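Local coordinates for protein leucine aminopeptidase (PDB 7D1B) that binds zinc and probably cyclises N-terminal glutaminyl residues of peptides, as a glutaminyl cyclase of the M28 metallopeptidase family, at residues T111-W117 / V179-D185; G239-A243 / V300-D304; F97-S103 / E200-F206. One frame throughout, in Å; residues are numbered along the deposited sequence. Where two conformers were deposited one is given.

Contact 1: T111-W117 / V179-D185; sequences TNLIASW and VDFVLFD
Leu113, Ala115 and Trp117 form antiparallel hydrogen-bonded pairs with Leu183, Phe181 and Val179. The bond from Leu183 N to Leu113 O is almost straight, at 177°. Where strand 179-184 ends, side chains take over: Thr111 N donates to Asp185 OD2 at 2.9 Å, on the anti lone pair, and Asp185 N donates to Asn112 OD1 at 2.9 Å. Asp185 OD1 takes the hydroxyl OG of Ser69. On one face, in one of its two conformers, Ser116 OG donates to Asp180 OD1 over 2.7 Å, coming from above the carboxylate plane. Asp180 also forms a salt bridge with Arg124.

Aromatic packing marks the other face. Trp117 and Phe181 make a T-shaped (edge-to-face) pair with planes at 67°. Trp117 NE1 lies 3.4 Å above the centre of the Phe181 ring. A first torsion of -51° sets the indole beside its own backbone N, with Val179 O at its edge. A leucine in place of Phe181 would probably leave the Trp117 N-H edge without its aromatic face and the indole freer to turn.

Helix 153-167 packs on Phe181 and Leu183, and helix 72-87 on Leu113 and Ala115. Strand 91-99 flanks 111-117, and strand 123-130 flanks 179-184.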
loop_
_atom_site.group_PDB
_atom_site.type_symbol
_atom_site.label_atom_id
_atom_site.label_comp_id
_atom_site.label_asym_id
_atom_site.label_seq_id
_atom_site.Cartn_x
_atom_site.Cartn_y
_atom_site.Cartn_z
ATOM N N THR A 111 -9.150 11.580 -3.081
ATOM C CA THR A 111 -9.875 10.897 -2.006
ATOM C C THR A 111 -9.020 9.761 -1.468
ATOM O O THR A 111 -8.745 8.801 -2.197
ATOM C CB THR A 111 -11.218 10.328 -2.494
ATOM O OG1 THR A 111 -11.971 11.350 -3.149
ATOM C CG2 THR A 111 -12.039 9.792 -1.314
ATOM N N ASN A 112 -8.614 9.837 -0.199
ATOM C CA ASN A 112 -8.082 8.642 0.445
ATOM C C ASN A 112 -9.257 7.804 0.940
ATOM O O ASN A 112 -10.292 8.335 1.338
ATOM C CB ASN A 112 -7.228 8.991 1.663
ATOM C CG ASN A 112 -5.977 9.787 1.329
ATOM O OD1 ASN A 112 -5.388 9.651 0.244
ATOM N ND2 ASN A 112 -5.544 10.600 2.290
ATOM N N LEU A 113 -9.105 6.490 0.901
ATOM C CA LEU A 113 -10.135 5.588 1.415
ATOM C C LEU A 113 -9.591 4.857 2.634
ATOM O O LEU A 113 -8.454 4.386 2.629
ATOM C CB LEU A 113 -10.528 4.565 0.352
ATOM C CG LEU A 113 -11.902 3.907 0.252
ATOM C CD1 LEU A 113 -12.985 4.963 0.132
ATOM C CD2 LEU A 113 -11.984 2.950 -0.931
ATOM N N ILE A 114 -10.392 4.763 3.686
ATOM C CA ILE A 114 -9.994 4.046 4.889
ATOM C C ILE A 114 -11.049 2.988 5.157
ATOM O O ILE A 114 -12.231 3.310 5.294
ATOM C CB ILE A 114 -9.854 4.982 6.097
ATOM C CG1 ILE A 114 -8.861 6.111 5.805
ATOM C CG2 ILE A 114 -9.446 4.179 7.349
ATOM C CD1 ILE A 114 -8.952 7.266 6.790
ATOM N N ALA A 115 -10.627 1.731 5.245
ATOM C CA ALA A 115 -11.501 0.622 5.632
ATOM C C ALA A 115 -11.037 0.143 7.003
ATOM O O ALA A 115 -9.931 -0.383 7.134
ATOM C CB ALA A 115 -11.456 -0.504 4.606
ATOM N N SER A 116 -11.873 0.350 8.019
ATOM C CA SER A 116 -11.482 0.167 9.408
ATOM C C SER A 116 -12.078 -1.109 9.969
ATOM O O SER A 116 -13.272 -1.392 9.786
ATOM C CB SER A 116 -11.955 1.347 10.261
ATOM O OG SER A 116 -11.262 2.533 9.990
ATOM N N TRP A 117 -11.245 -1.815 10.725
ATOM C CA TRP A 117 -11.589 -3.041 11.429
ATOM C C TRP A 117 -11.281 -2.861 12.912
ATOM O O TRP A 117 -10.243 -2.293 13.285
ATOM C CB TRP A 117 -10.715 -4.204 10.908
ATOM C CG TRP A 117 -10.690 -4.361 9.410
ATOM C CD1 TRP A 117 -9.746 -3.869 8.559
ATOM C CD2 TRP A 117 -11.664 -5.024 8.589
ATOM N NE1 TRP A 117 -10.044 -4.209 7.260
ATOM C CE2 TRP A 117 -11.221 -4.920 7.250
ATOM C CE3 TRP A 117 -12.862 -5.713 8.858
ATOM C CZ2 TRP A 117 -11.919 -5.491 6.182
ATOM C CZ3 TRP A 117 -13.562 -6.263 7.790
ATOM C CH2 TRP A 117 -13.087 -6.155 6.467
ATOM N N VAL A 179 -7.188 -2.209 13.115
ATOM C CA VAL A 179 -6.480 -2.290 11.834
ATOM C C VAL A 179 -7.217 -1.426 10.830
ATOM O O VAL A 179 -8.397 -1.666 10.553
ATOM C CB VAL A 179 -6.351 -3.735 11.317
ATOM C CG1 VAL A 179 -5.609 -3.746 9.972
ATOM C CG2 VAL A 179 -5.613 -4.595 12.318
ATOM N N ASP A 180 -6.520 -0.432 10.274
ATOM C CA ASP A 180 -7.063 0.412 9.217
ATOM C C ASP A 180 -6.338 0.106 7.914
ATOM O O ASP A 180 -5.102 0.188 7.854
ATOM C CB ASP A 180 -6.915 1.892 9.563
ATOM C CG ASP A 180 -7.790 2.271 10.723
ATOM O OD1 ASP A 180 -8.870 1.662 10.858
ATOM O OD2 ASP A 180 -7.413 3.146 11.522
ATOM N N PHE A 181 -7.103 -0.281 6.892
ATOM C CA PHE A 181 -6.591 -0.362 5.532
ATOM C C PHE A 181 -6.718 1.043 4.954
ATOM O O PHE A 181 -7.829 1.591 4.898
ATOM C CB PHE A 181 -7.459 -1.304 4.699
ATOM C CG PHE A 181 -7.350 -2.775 5.045
ATOM C CD1 PHE A 181 -6.514 -3.262 6.055
ATOM C CD2 PHE A 181 -8.106 -3.695 4.316
ATOM C CE1 PHE A 181 -6.435 -4.649 6.321
ATOM C CE2 PHE A 181 -8.022 -5.063 4.578
ATOM C CZ PHE A 181 -7.194 -5.542 5.569
ATOM N N VAL A 182 -5.603 1.645 4.564
ATOM C CA VAL A 182 -5.615 3.018 4.079
ATOM C C VAL A 182 -5.106 3.014 2.642
ATOM O O VAL A 182 -3.991 2.542 2.366
ATOM C CB VAL A 182 -4.780 3.955 4.972
ATOM C CG1 VAL A 182 -4.826 5.383 4.432
ATOM C CG2 VAL A 182 -5.270 3.880 6.431
ATOM N N LEU A 183 -5.922 3.551 1.734
ATOM C CA LEU A 183 -5.576 3.691 0.325
ATOM C C LEU A 183 -5.333 5.168 0.039
ATOM O O LEU A 183 -6.249 6.000 0.167
ATOM C CB LEU A 183 -6.693 3.132 -0.550
ATOM C CG LEU A 183 -6.743 1.604 -0.428
ATOM C CD1 LEU A 183 -8.101 1.099 -0.832
ATOM C CD2 LEU A 183 -5.642 0.985 -1.249
ATOM N N PHE A 184 -4.089 5.495 -0.315
ATOM C CA PHE A 184 -3.693 6.874 -0.587
ATOM C C PHE A 184 -3.921 7.227 -2.049
ATOM O O PHE A 184 -3.410 6.552 -2.953
ATOM C CB PHE A 184 -2.212 7.081 -0.297
ATOM C CG PHE A 184 -1.808 6.794 1.125
ATOM C CD1 PHE A 184 -2.405 7.452 2.205
ATOM C CD2 PHE A 184 -0.804 5.866 1.389
ATOM C CE1 PHE A 184 -1.997 7.183 3.509
ATOM C CE2 PHE A 184 -0.396 5.608 2.688
ATOM C CZ PHE A 184 -0.994 6.261 3.741
ATOM N N ASP A 185 -4.653 8.314 -2.280
ATOM C CA ASP A 185 -4.711 8.896 -3.608
ATOM C C ASP A 185 -3.443 9.715 -3.870
ATOM O O ASP A 185 -2.674 10.043 -2.958
ATOM C CB ASP A 185 -5.944 9.796 -3.699
ATOM C CG ASP A 185 -6.495 9.953 -5.122
ATOM O OD1 ASP A 185 -5.807 9.629 -6.126
ATOM O OD2 ASP A 185 -7.663 10.408 -5.223
#

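Contact 2: G239-A243 / V300-D304; sequences GARLA and VIDFD
Asp302 turns a buried carboxylate onto the backbone of Arg241 and so ties two stretches of chain together. Its OD2 accepts from Arg241 N at 2.9 Å, in a nearly straight bond of 173°. The donor stands well above the carboxylate plane. His237 NE2 also donates to this oxygen. The other oxygen, OD1, accepts from Asp304 N at 3.0 Å, which makes an Asx turn. The first torsion, 176°, places CG opposite the backbone N of Asp302 and brings the carboxylate up to the backbone N of Arg241.

One water completes the polar side. It accepts from Arg241 NH1 and donates to Asp302 OD1 and Asp304 OD2. Arg241 NH1 and Asp304 OD2 are 4.3 Å apart, beyond a salt bridge, with the oxygen well out of the guanidinium plane. The salt bridge of Arg241 goes to Glu274, and Asp304 is held by the backbone N atoms of Asp278 and Arg279.

Leu242 makes the apolar side. Its CD1 meets Val300 CG1 at 3.7 Å, and its CD2 lies 3.5 Å from Ile301 C. Helix 320-336 touches Leu242 too. A second water accepts from Ile301 N and bonds to Ala243 O.

The loop after strand 297-300 is thus fixed to 239-243 by one carboxylate, by water and by the packing of Leu242. The bonds from Arg241 N and His237, with the Arg241 charge nearby, would probably favour the ionised form of Asp302.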
loop_
_atom_site.group_PDB
_atom_site.type_symbol
_atom_site.label_atom_id
_atom_site.label_comp_id
_atom_site.label_asym_id
_atom_site.label_seq_id
_atom_site.Cartn_x
_atom_site.Cartn_y
_atom_site.Cartn_z
ATOM N N GLY A 239 9.118 -14.078 -7.152
ATOM C CA GLY A 239 10.516 -14.007 -6.774
ATOM C C GLY A 239 10.936 -12.662 -6.236
ATOM O O GLY A 239 12.137 -12.367 -6.204
ATOM N N ALA A 240 9.985 -11.844 -5.781
ATOM C CA ALA A 240 10.315 -10.525 -5.255
ATOM C C ALA A 240 11.371 -10.613 -4.158
ATOM O O ALA A 240 11.409 -11.569 -3.371
ATOM C CB ALA A 240 9.052 -9.874 -4.683
ATOM N N ARG A 241 12.226 -9.598 -4.110
ATOM C CA ARG A 241 13.246 -9.455 -3.075
ATOM C C ARG A 241 12.862 -8.262 -2.207
ATOM O O ARG A 241 13.125 -7.109 -2.567
ATOM C CB ARG A 241 14.624 -9.285 -3.713
ATOM C CG ARG A 241 15.727 -9.038 -2.709
ATOM C CD ARG A 241 17.087 -8.829 -3.420
ATOM N NE ARG A 241 18.085 -8.269 -2.503
ATOM C CZ ARG A 241 18.198 -6.972 -2.211
ATOM N NH1 ARG A 241 17.413 -6.082 -2.802
ATOM N NH2 ARG A 241 19.095 -6.567 -1.322
ATOM N N LEU A 242 12.195 -8.538 -1.086
ATOM C CA LEU A 242 11.693 -7.500 -0.177
ATOM C C LEU A 242 12.789 -7.234 0.843
ATOM O O LEU A 242 12.894 -7.907 1.869
ATOM C CB LEU A 242 10.363 -7.920 0.457
ATOM C CG LEU A 242 9.242 -8.283 -0.527
ATOM C CD1 LEU A 242 8.009 -8.751 0.234
ATOM C CD2 LEU A 242 8.909 -7.126 -1.474
ATOM N N ALA A 243 13.646 -6.269 0.517
ATOM C CA ALA A 243 14.803 -5.919 1.320
ATOM C C ALA A 243 14.502 -4.696 2.181
ATOM O O ALA A 243 13.403 -4.143 2.167
ATOM C CB ALA A 243 16.038 -5.735 0.423
ATOM N N VAL A 300 7.274 -2.140 2.428
ATOM C CA VAL A 300 7.475 -3.512 1.981
ATOM C C VAL A 300 7.479 -3.427 0.458
ATOM O O VAL A 300 6.428 -3.252 -0.175
ATOM C CB VAL A 300 6.383 -4.431 2.541
ATOM C CG1 VAL A 300 6.455 -5.807 1.877
ATOM C CG2 VAL A 300 6.563 -4.551 4.044
ATOM N N ILE A 301 8.685 -3.511 -0.122
ATOM C CA ILE A 301 8.930 -3.099 -1.499
ATOM C C ILE A 301 10.114 -3.880 -2.043
ATOM O O ILE A 301 11.078 -4.161 -1.326
ATOM C CB ILE A 301 9.192 -1.569 -1.557
ATOM C CG1 ILE A 301 9.448 -1.074 -2.990
ATOM C CG2 ILE A 301 10.341 -1.151 -0.618
ATOM C CD1 ILE A 301 9.378 0.444 -3.130
ATOM N N ASP A 302 10.068 -4.181 -3.344
ATOM C CA ASP A 302 11.258 -4.570 -4.094
ATOM C C ASP A 302 11.425 -3.516 -5.184
ATOM O O ASP A 302 10.782 -3.586 -6.239
ATOM C CB ASP A 302 11.128 -5.964 -4.693
ATOM C CG ASP A 302 12.312 -6.350 -5.550
ATOM O OD1 ASP A 302 13.281 -5.550 -5.664
ATOM O OD2 ASP A 302 12.262 -7.487 -6.096
ATOM N N PHE A 303 12.304 -2.542 -4.932
ATOM C CA PHE A 303 12.408 -1.429 -5.858
ATOM C C PHE A 303 13.128 -1.818 -7.137
ATOM O O PHE A 303 13.196 -0.997 -8.052
ATOM C CB PHE A 303 13.082 -0.246 -5.142
ATOM C CG PHE A 303 12.878 1.109 -5.808
ATOM C CD1 PHE A 303 11.719 1.439 -6.521
ATOM C CD2 PHE A 303 13.878 2.062 -5.709
ATOM C CE1 PHE A 303 11.570 2.703 -7.103
ATOM C CE2 PHE A 303 13.729 3.320 -6.295
ATOM C CZ PHE A 303 12.577 3.635 -6.983
ATOM N N ASP A 304 13.651 -3.042 -7.229
ATOM C CA ASP A 304 14.227 -3.534 -8.472
ATOM C C ASP A 304 13.219 -4.239 -9.372
ATOM O O ASP A 304 13.610 -4.807 -10.398
ATOM C CB ASP A 304 15.438 -4.422 -8.182
ATOM C CG ASP A 304 16.574 -3.654 -7.552
ATOM O OD1 ASP A 304 16.806 -2.489 -7.954
ATOM O OD2 ASP A 304 17.222 -4.206 -6.637
HETATM O O HOH W 1 15.944 -6.248 -5.277
HETATM O O HOH W 2 10.666 -4.397 1.789
#

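Contact 3: F97-S103 / E200-F206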
loop_
_atom_site.group_PDB
_atom_site.type_symbol
_atom_site.label_atom_id
_atom_site.label_comp_id
_atom_site.label_asym_id
_atom_site.label_seq_id
_atom_site.Cartn_x
_atom_site.Cartn_y
_atom_site.Cartn_z
ATOM N N PHE A 97 -10.242 15.796 -0.571
ATOM C CA PHE A 97 -9.487 17.043 -0.544
ATOM C C PHE A 97 -9.156 17.436 -1.977
ATOM O O PHE A 97 -9.392 16.678 -2.913
ATOM C CB PHE A 97 -8.248 16.946 0.360
ATOM C CG PHE A 97 -7.227 15.910 -0.067
ATOM C CD1 PHE A 97 -7.422 14.557 0.179
ATOM C CD2 PHE A 97 -6.041 16.310 -0.677
ATOM C CE1 PHE A 97 -6.454 13.625 -0.207
ATOM C CE2 PHE A 97 -5.074 15.397 -1.049
ATOM C CZ PHE A 97 -5.272 14.060 -0.818
ATOM N N LYS A 98 -8.640 18.651 -2.149
ATOM C CA LYS A 98 -8.248 19.143 -3.463
ATOM C C LYS A 98 -6.814 19.619 -3.403
ATOM O O LYS A 98 -6.371 20.162 -2.389
ATOM C CB LYS A 98 -9.107 20.337 -3.911
ATOM C CG LYS A 98 -10.562 19.994 -4.135
ATOM C CD LYS A 98 -11.339 21.240 -4.538
ATOM C CE LYS A 98 -12.841 21.029 -4.434
ATOM N NZ LYS A 98 -13.381 20.225 -5.568
ATOM N N VAL A 99 -6.087 19.425 -4.504
ATOM C CA VAL A 99 -4.725 19.938 -4.603
ATOM C C VAL A 99 -4.534 20.519 -5.992
ATOM O O VAL A 99 -5.335 20.298 -6.894
ATOM C CB VAL A 99 -3.643 18.866 -4.323
ATOM C CG1 VAL A 99 -3.838 18.256 -2.955
ATOM C CG2 VAL A 99 -3.649 17.785 -5.394
ATOM N N ARG A 100 -3.445 21.261 -6.160
ATOM C CA ARG A 100 -2.996 21.712 -7.473
ATOM C C ARG A 100 -1.659 21.039 -7.755
ATOM O O ARG A 100 -0.671 21.297 -7.065
ATOM C CB ARG A 100 -2.836 23.236 -7.524
ATOM C CG ARG A 100 -2.488 23.707 -8.921
ATOM C CD ARG A 100 -2.151 25.196 -8.987
ATOM N NE ARG A 100 -0.937 25.555 -8.243
ATOM C CZ ARG A 100 0.305 25.366 -8.683
ATOM N NH1 ARG A 100 0.523 24.775 -9.864
ATOM N NH2 ARG A 100 1.333 25.768 -7.944
ATOM N N GLN A 101 -1.619 20.185 -8.770
ATOM C CA GLN A 101 -0.339 19.602 -9.150
ATOM C C GLN A 101 0.536 20.690 -9.784
ATOM O O GLN A 101 0.033 21.634 -10.392
ATOM C CB GLN A 101 -0.581 18.427 -10.096
ATOM C CG GLN A 101 0.657 17.661 -10.563
ATOM C CD GLN A 101 1.543 17.167 -9.427
ATOM O OE1 GLN A 101 2.257 17.948 -8.800
ATOM N NE2 GLN A 101 1.502 15.863 -9.150
ATOM N N ARG A 102 1.860 20.572 -9.622
ATOM C CA ARG A 102 2.769 21.674 -9.933
ATOM C C ARG A 102 2.621 22.166 -11.361
ATOM O O ARG A 102 2.653 23.377 -11.606
ATOM C CB ARG A 102 4.214 21.257 -9.705
ATOM C CG ARG A 102 4.572 20.959 -8.255
ATOM C CD ARG A 102 6.036 20.559 -8.174
ATOM N NE ARG A 102 6.436 20.258 -6.808
ATOM C CZ ARG A 102 7.319 19.317 -6.484
ATOM N NH1 ARG A 102 7.877 18.560 -7.420
ATOM N NH2 ARG A 102 7.611 19.117 -5.213
ATOM N N SER A 103 2.480 21.250 -12.321
ATOM C CA SER A 103 2.454 21.577 -13.738
ATOM C C SER A 103 1.096 22.071 -14.205
ATOM O O SER A 103 0.977 22.438 -15.376
ATOM C CB SER A 103 2.846 20.337 -14.554
ATOM O OG SER A 103 1.899 19.290 -14.363
ATOM N N GLU A 200 12.746 19.145 -11.617
ATOM C CA GLU A 200 12.161 18.207 -10.655
ATOM C C GLU A 200 10.853 17.567 -11.127
ATOM O O GLU A 200 10.599 16.393 -10.828
ATOM C CB GLU A 200 11.941 18.913 -9.314
ATOM C CG GLU A 200 11.306 18.049 -8.223
ATOM C CD GLU A 200 11.900 16.651 -8.141
ATOM O OE1 GLU A 200 13.138 16.528 -8.011
ATOM O OE2 GLU A 200 11.123 15.671 -8.206
ATOM N N GLY A 201 10.027 18.290 -11.864
ATOM C CA GLY A 201 8.765 17.740 -12.304
ATOM C C GLY A 201 7.703 17.837 -11.218
ATOM O O GLY A 201 7.800 18.599 -10.239
ATOM N N ASP A 202 6.644 17.063 -11.423
ATOM C CA ASP A 202 5.487 17.045 -10.540
ATOM C C ASP A 202 5.744 16.426 -9.165
ATOM O O ASP A 202 6.704 15.671 -8.946
ATOM C CB ASP A 202 4.292 16.446 -11.264
ATOM C CG ASP A 202 3.633 17.420 -12.216
ATOM O OD1 ASP A 202 3.838 18.650 -12.062
ATOM O OD2 ASP A 202 2.910 16.952 -13.124
ATOM N N LYS A 203 4.839 16.748 -8.236
ATOM C CA LYS A 203 4.930 16.382 -6.828
ATOM C C LYS A 203 4.295 15.028 -6.541
ATOM O O LYS A 203 3.244 14.693 -7.090
ATOM C CB LYS A 203 4.203 17.462 -6.017
ATOM C CG LYS A 203 4.162 17.194 -4.527
ATOM C CD LYS A 203 3.617 18.384 -3.735
ATOM C CE LYS A 203 3.170 17.960 -2.321
ATOM N NZ LYS A 203 4.262 17.311 -1.530
ATOM N N TYR A 204 4.913 14.290 -5.624
ATOM C CA TYR A 204 4.459 12.991 -5.139
ATOM C C TYR A 204 3.790 13.123 -3.772
ATOM O O TYR A 204 3.991 14.100 -3.044
ATOM C CB TYR A 204 5.667 12.055 -4.996
ATOM C CG TYR A 204 6.263 11.580 -6.285
ATOM C CD1 TYR A 204 7.025 12.420 -7.088
ATOM C CD2 TYR A 204 6.115 10.249 -6.672
ATOM C CE1 TYR A 204 7.598 11.950 -8.273
ATOM C CE2 TYR A 204 6.670 9.774 -7.839
ATOM C CZ TYR A 204 7.420 10.619 -8.631
ATOM O OH TYR A 204 7.963 10.096 -9.783
ATOM N N PHE A 205 3.011 12.097 -3.419
ATOM C CA PHE A 205 2.617 11.834 -2.031
ATOM C C PHE A 205 1.513 12.740 -1.489
ATOM O O PHE A 205 1.436 12.951 -0.272
ATOM C CB PHE A 205 3.813 11.805 -1.050
ATOM C CG PHE A 205 4.979 11.022 -1.567
ATOM C CD1 PHE A 205 4.798 9.732 -2.074
ATOM C CD2 PHE A 205 6.250 11.577 -1.591
ATOM C CE1 PHE A 205 5.863 9.027 -2.598
ATOM C CE2 PHE A 205 7.335 10.870 -2.108
ATOM C CZ PHE A 205 7.140 9.607 -2.620
ATOM N N PHE A 206 0.598 13.219 -2.336
ATOM C CA PHE A 206 -0.471 14.071 -1.815
ATOM C C PHE A 206 -1.321 13.355 -0.774
ATOM O O PHE A 206 -1.675 13.939 0.257
ATOM C CB PHE A 206 -1.368 14.553 -2.945
ATOM C CG PHE A 206 -0.756 15.608 -3.820
ATOM C CD1 PHE A 206 -0.508 16.886 -3.325
ATOM C CD2 PHE A 206 -0.490 15.343 -5.160
ATOM C CE1 PHE A 206 0.018 17.886 -4.157
ATOM C CE2 PHE A 206 0.022 16.337 -5.984
ATOM C CZ PHE A 206 0.270 17.595 -5.481
#
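Val99 and Phe206 meet in a CH-pi contact where an edge strand of the mixed sheet of the M28 zinc-peptidase alpha/beta fold runs out into a loop. The chain that follows lies against the chain leading into helix 206-218. Val99 CG2 stands 3.7 Å from the centroid of the Phe206 ring, only 3° off its normal. With CG1 of Val99 anti to the carbonyl carbon (-57°), CG2 falls between the backbone N and that carbon, over the ring centre. Phe97 adds apolar contact with Phe206 CB.

The tight part centres on Gln101. Its amide stacks on the Asp202 carboxylate with planes 7° apart. Its OE1 takes two donors: Arg102 N in the carbonyl plane, on a lone pair, and Lys203 N from above that plane. On the other branch, NE2 donates to Lys203 O at 2.9 Å, nearly straight. NE2 also donates to Tyr189 O. The amide is thus fixed in its rotation, about 7 Å from the side chain of the zinc ligand Glu188. Asp202 OD1 accepts from Ser103 N at 2.9 Å, and its OD2 also accepts from the backbone N atoms of Leu191 and Asp192.

The solvent side is looser. Arg102 is exposed and reaches out as an extended chain. Lys203 CB sits over the centre of one guanidinium face, 3.6 Å above it. Glu200 brushes Arg102 NH1 with CG, its carboxylate staying beyond salt-bridge range, and Lys203 NZ turns away to Glu209. In the guanidinium plane, Arg102 NH1 donates to Gly201 O at 2.8 Å. Back at the buried carboxylate, Ser103 OG donates to the syn lone pair of Asp202 OD2, 2.8 Å away.

In the fold
Contacts 1 and 3 belong to the same end of the mixed sheet. Strands 91-99 and 108-117 are sheet neighbours, and Asn112 ND2 packs on Phe97 CE1 at 4.0 Å. Their centres are 20 Å apart, and contact 1 is nested in the loop that contact 3 closes. Contact 2 follows later in the chain, at the end of strand 297-300, at the other edge of the sheet. Its centre lies 23 Å from that of contact 1, on the opposite side of the chain's centre, and 26 Å from that of contact 3. Contact 1 joins strands within the sheet, while contacts 2 and 3 hold loops at strand ends; each has a side chain within about 12 Å of the zinc.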